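Local coordinates for alpha-1,2-mannosidase (Bacteroides thetaiotaomicron, PDB 2WW2), which hydrolyses alpha-mannosidic linkages with inversion of configuration, as a member of the calcium-dependent glycoside hydrolase family 92 from a human gut symbiont, at residues N382-M393 and E450-F461. Numbering follows the deposited sequence.
Sequences NNSVSLLVDAWM and EYAYADWCIARF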
# COMPACT_ATOMS: atom_id res chain seq x y z
N ASN A 382 -29.69 -4.35 15.58
CA ASN A 382 -30.96 -4.07 16.24
C ASN A 382 -30.77 -2.79 17.05
O ASN A 382 -31.10 -2.71 18.24
CB ASN A 382 -31.34 -5.23 17.19
CG ASN A 382 -31.73 -6.50 16.44
OD1 ASN A 382 -32.19 -6.46 15.27
ND2 ASN A 382 -31.56 -7.61 17.08
N ASN A 383 -30.21 -1.76 16.41
CA ASN A 383 -29.90 -0.57 17.16
C ASN A 383 -31.09 0.34 17.48
O ASN A 383 -30.96 1.29 18.25
CB ASN A 383 -28.74 0.17 16.48
CG ASN A 383 -27.49 -0.69 16.42
OD1 ASN A 383 -26.99 -1.03 15.33
ND2 ASN A 383 -27.02 -1.11 17.59
N SER A 384 -32.25 0.01 16.92
CA SER A 384 -33.50 0.58 17.41
C SER A 384 -33.54 0.45 18.95
O SER A 384 -34.00 1.34 19.68
CB SER A 384 -34.69 -0.16 16.82
OG SER A 384 -34.58 -1.56 17.04
N VAL A 385 -33.08 -0.70 19.44
CA VAL A 385 -33.09 -0.98 20.87
C VAL A 385 -32.21 0.02 21.62
O VAL A 385 -32.55 0.52 22.69
CB VAL A 385 -32.60 -2.42 21.12
CG1 VAL A 385 -32.43 -2.66 22.60
CG2 VAL A 385 -33.61 -3.42 20.48
N SER A 386 -31.07 0.33 21.03
CA SER A 386 -30.14 1.26 21.66
C SER A 386 -30.78 2.64 21.86
O SER A 386 -30.64 3.24 22.93
CB SER A 386 -28.86 1.39 20.82
OG SER A 386 -28.03 2.42 21.36
N LEU A 387 -31.47 3.16 20.85
CA LEU A 387 -32.13 4.46 21.00
C LEU A 387 -33.12 4.46 22.17
O LEU A 387 -33.17 5.39 22.96
CB LEU A 387 -32.91 4.83 19.74
CG LEU A 387 -32.13 5.63 18.69
CD1 LEU A 387 -30.98 4.78 18.12
CD2 LEU A 387 -33.11 6.06 17.58
N LEU A 388 -33.91 3.40 22.26
CA LEU A 388 -34.86 3.31 23.35
C LEU A 388 -34.17 3.21 24.71
O LEU A 388 -34.54 3.89 25.67
CB LEU A 388 -35.80 2.11 23.15
CG LEU A 388 -36.75 2.12 21.93
CD1 LEU A 388 -37.60 0.82 21.90
CD2 LEU A 388 -37.67 3.32 22.02
N VAL A 389 -33.17 2.34 24.81
CA VAL A 389 -32.56 2.07 26.13
C VAL A 389 -31.63 3.21 26.57
O VAL A 389 -31.62 3.61 27.75
CB VAL A 389 -31.82 0.73 26.12
CG1 VAL A 389 -31.05 0.55 27.44
CG2 VAL A 389 -32.83 -0.41 25.89
N ASP A 390 -30.86 3.74 25.64
CA ASP A 390 -30.00 4.87 25.97
C ASP A 390 -30.84 6.01 26.55
O ASP A 390 -30.49 6.62 27.59
CB ASP A 390 -29.18 5.34 24.76
CG ASP A 390 -28.19 6.44 25.13
OD1 ASP A 390 -27.29 6.17 25.97
OD2 ASP A 390 -28.30 7.57 24.59
N ALA A 391 -31.97 6.29 25.89
CA ALA A 391 -32.87 7.36 26.35
C ALA A 391 -33.43 7.02 27.72
O ALA A 391 -33.42 7.84 28.63
CB ALA A 391 -33.99 7.60 25.36
N TRP A 392 -33.89 5.78 27.87
CA TRP A 392 -34.52 5.36 29.11
C TRP A 392 -33.57 5.53 30.30
O TRP A 392 -33.99 5.97 31.38
CB TRP A 392 -34.96 3.90 29.00
CG TRP A 392 -35.87 3.45 30.11
CD1 TRP A 392 -35.50 2.90 31.30
CD2 TRP A 392 -37.30 3.50 30.12
NE1 TRP A 392 -36.61 2.60 32.05
CE2 TRP A 392 -37.73 2.96 31.35
CE3 TRP A 392 -38.26 3.95 29.21
CZ2 TRP A 392 -39.08 2.87 31.71
CZ3 TRP A 392 -39.61 3.86 29.56
CH2 TRP A 392 -40.00 3.32 30.79
N MET A 393 -32.30 5.19 30.09
CA MET A 393 -31.35 5.21 31.20
C MET A 393 -30.93 6.62 31.55
O MET A 393 -30.27 6.85 32.56
CB MET A 393 -30.13 4.36 30.88
CG MET A 393 -30.46 2.89 30.67
SD MET A 393 -31.42 2.20 32.03
CE MET A 393 -31.87 0.64 31.32
N GLU A 450 -23.06 -6.85 16.51
CA GLU A 450 -24.14 -5.89 16.74
C GLU A 450 -25.21 -6.50 17.67
O GLU A 450 -25.77 -5.81 18.53
CB GLU A 450 -24.78 -5.48 15.40
CG GLU A 450 -23.84 -4.74 14.43
CD GLU A 450 -23.70 -3.25 14.73
OE1 GLU A 450 -24.54 -2.73 15.49
OE2 GLU A 450 -22.73 -2.60 14.22
N TYR A 451 -25.49 -7.78 17.50
CA TYR A 451 -26.53 -8.43 18.30
C TYR A 451 -26.14 -8.60 19.77
O TYR A 451 -27.00 -8.47 20.66
CB TYR A 451 -26.89 -9.80 17.74
CG TYR A 451 -27.43 -9.83 16.32
CD1 TYR A 451 -27.86 -8.66 15.68
CD2 TYR A 451 -27.50 -11.02 15.62
CE1 TYR A 451 -28.34 -8.71 14.37
CE2 TYR A 451 -27.99 -11.09 14.32
CZ TYR A 451 -28.40 -9.93 13.70
OH TYR A 451 -28.88 -9.98 12.42
N ALA A 452 -24.88 -8.93 20.04
CA ALA A 452 -24.42 -9.07 21.43
C ALA A 452 -24.61 -7.74 22.18
O ALA A 452 -25.00 -7.70 23.35
CB ALA A 452 -22.96 -9.52 21.47
N TYR A 453 -24.36 -6.64 21.49
CA TYR A 453 -24.59 -5.30 22.04
C TYR A 453 -26.08 -5.01 22.29
O TYR A 453 -26.47 -4.50 23.36
CB TYR A 453 -24.00 -4.24 21.11
CG TYR A 453 -24.45 -2.82 21.46
CD1 TYR A 453 -24.07 -2.23 22.66
CD2 TYR A 453 -25.28 -2.09 20.59
CE1 TYR A 453 -24.49 -0.93 22.98
CE2 TYR A 453 -25.70 -0.82 20.91
CZ TYR A 453 -25.30 -0.24 22.09
OH TYR A 453 -25.73 1.02 22.42
N ALA A 454 -26.92 -5.32 21.30
CA ALA A 454 -28.35 -5.07 21.45
C ALA A 454 -28.89 -5.93 22.59
O ALA A 454 -29.76 -5.51 23.35
CB ALA A 454 -29.11 -5.38 20.14
N ASP A 455 -28.39 -7.15 22.71
CA ASP A 455 -28.85 -8.02 23.77
C ASP A 455 -28.42 -7.47 25.14
O ASP A 455 -29.18 -7.55 26.12
CB ASP A 455 -28.35 -9.45 23.56
CG ASP A 455 -29.03 -10.12 22.38
OD1 ASP A 455 -30.19 -9.73 22.07
OD2 ASP A 455 -28.44 -11.06 21.79
N TRP A 456 -27.21 -6.93 25.22
CA TRP A 456 -26.79 -6.24 26.45
C TRP A 456 -27.77 -5.08 26.75
O TRP A 456 -28.21 -4.91 27.90
CB TRP A 456 -25.33 -5.77 26.34
CG TRP A 456 -24.90 -4.89 27.48
CD1 TRP A 456 -24.35 -5.29 28.67
CD2 TRP A 456 -25.01 -3.47 27.53
NE1 TRP A 456 -24.11 -4.18 29.47
CE2 TRP A 456 -24.49 -3.06 28.78
CE3 TRP A 456 -25.46 -2.50 26.63
CZ2 TRP A 456 -24.44 -1.72 29.16
CZ3 TRP A 456 -25.41 -1.17 27.01
CH2 TRP A 456 -24.91 -0.79 28.27
N CYS A 457 -28.14 -4.30 25.74
CA CYS A 457 -29.11 -3.19 25.98
C CYS A 457 -30.43 -3.72 26.54
O CYS A 457 -31.01 -3.13 27.46
CB CYS A 457 -29.42 -2.41 24.71
SG CYS A 457 -28.05 -1.45 24.09
N ILE A 458 -30.93 -4.82 25.98
CA ILE A 458 -32.20 -5.37 26.44
C ILE A 458 -32.08 -5.89 27.87
O ILE A 458 -33.01 -5.72 28.68
CB ILE A 458 -32.74 -6.48 25.50
CG1 ILE A 458 -33.12 -5.85 24.16
CG2 ILE A 458 -33.95 -7.22 26.14
CD1 ILE A 458 -33.38 -6.90 23.03
N ALA A 459 -30.94 -6.49 28.19
CA ALA A 459 -30.72 -6.97 29.56
C ALA A 459 -30.76 -5.78 30.54
O ALA A 459 -31.38 -5.84 31.61
CB ALA A 459 -29.40 -7.70 29.68
N ARG A 460 -30.07 -4.71 30.17
CA ARG A 460 -30.04 -3.52 31.01
C ARG A 460 -31.45 -2.99 31.24
O ARG A 460 -31.80 -2.61 32.35
CB ARG A 460 -29.19 -2.44 30.33
CG ARG A 460 -27.68 -2.74 30.36
CD ARG A 460 -27.09 -2.13 31.63
NE ARG A 460 -27.24 -0.69 31.51
CZ ARG A 460 -27.25 0.19 32.50
NH1 ARG A 460 -27.11 -0.20 33.78
NH2 ARG A 460 -27.39 1.47 32.19
N PHE A 461 -32.22 -2.92 30.15
CA PHE A 461 -33.59 -2.42 30.19
C PHE A 461 -34.45 -3.27 31.09
O PHE A 461 -35.11 -2.74 32.00
CB PHE A 461 -34.19 -2.32 28.77
CG PHE A 461 -35.51 -1.60 28.71
CD1 PHE A 461 -35.57 -0.21 28.83
CD2 PHE A 461 -36.70 -2.30 28.50
CE1 PHE A 461 -36.78 0.46 28.76
CE2 PHE A 461 -37.90 -1.64 28.43
CZ PHE A 461 -37.96 -0.26 28.58
O HOH W 1 -27.52 -3.92 17.37
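Phe461 turns its ring edge to one face of the Trp392 indole, a T-shaped pair with the planes 72° apart and Phe461 CE1 only 3.4 Å from Trp392 CD2. The two helices that carry these rings are neighbours in the helical bundle of the catalytic domain, consistent with the (alpha/alpha)6 barrel of family 92, and run the same way with axes crossing at 32° and approaching to 8.7 Å. CE1 lies over the five-membered ring, and the in-plane edge of Phe461 also meets Trp392 CB. Both aromatic side chains leave their helices with CG anti to the backbone N, which brings them together at the C-terminal end of the contact.

At the Tyr453 ring, Cys457 SG from its own helix sits over one face while the side-chain amide of Asn383 comes to the ring edge. The phenol oxygen reaches across the interface: Tyr453 OH is 2.9 Å from Ser386 OG, a likely but unsettled hydrogen bond, while its firm partner is the carbonyl of Pro647. The same stretch meets the first helix through Asp390 OD1 and Gly648 N.

Between these ends the packing is mostly apolar. Val385 CG1 fits against Ile458 CG1 at 3.6 Å and against Cys457 CB, and Val389 CG2 rests on Phe461 CB; Met408 of helix 401-413 touches both Val389 and Phe461. Near the N-terminal ends, Ala454 CB meets Asn382 CB at 3.7 Å. Beside it a water bridges the backbones, its oxygen 2.8 Å both from Asn382 N, from which it accepts, and from Glu450 O, to which it donates.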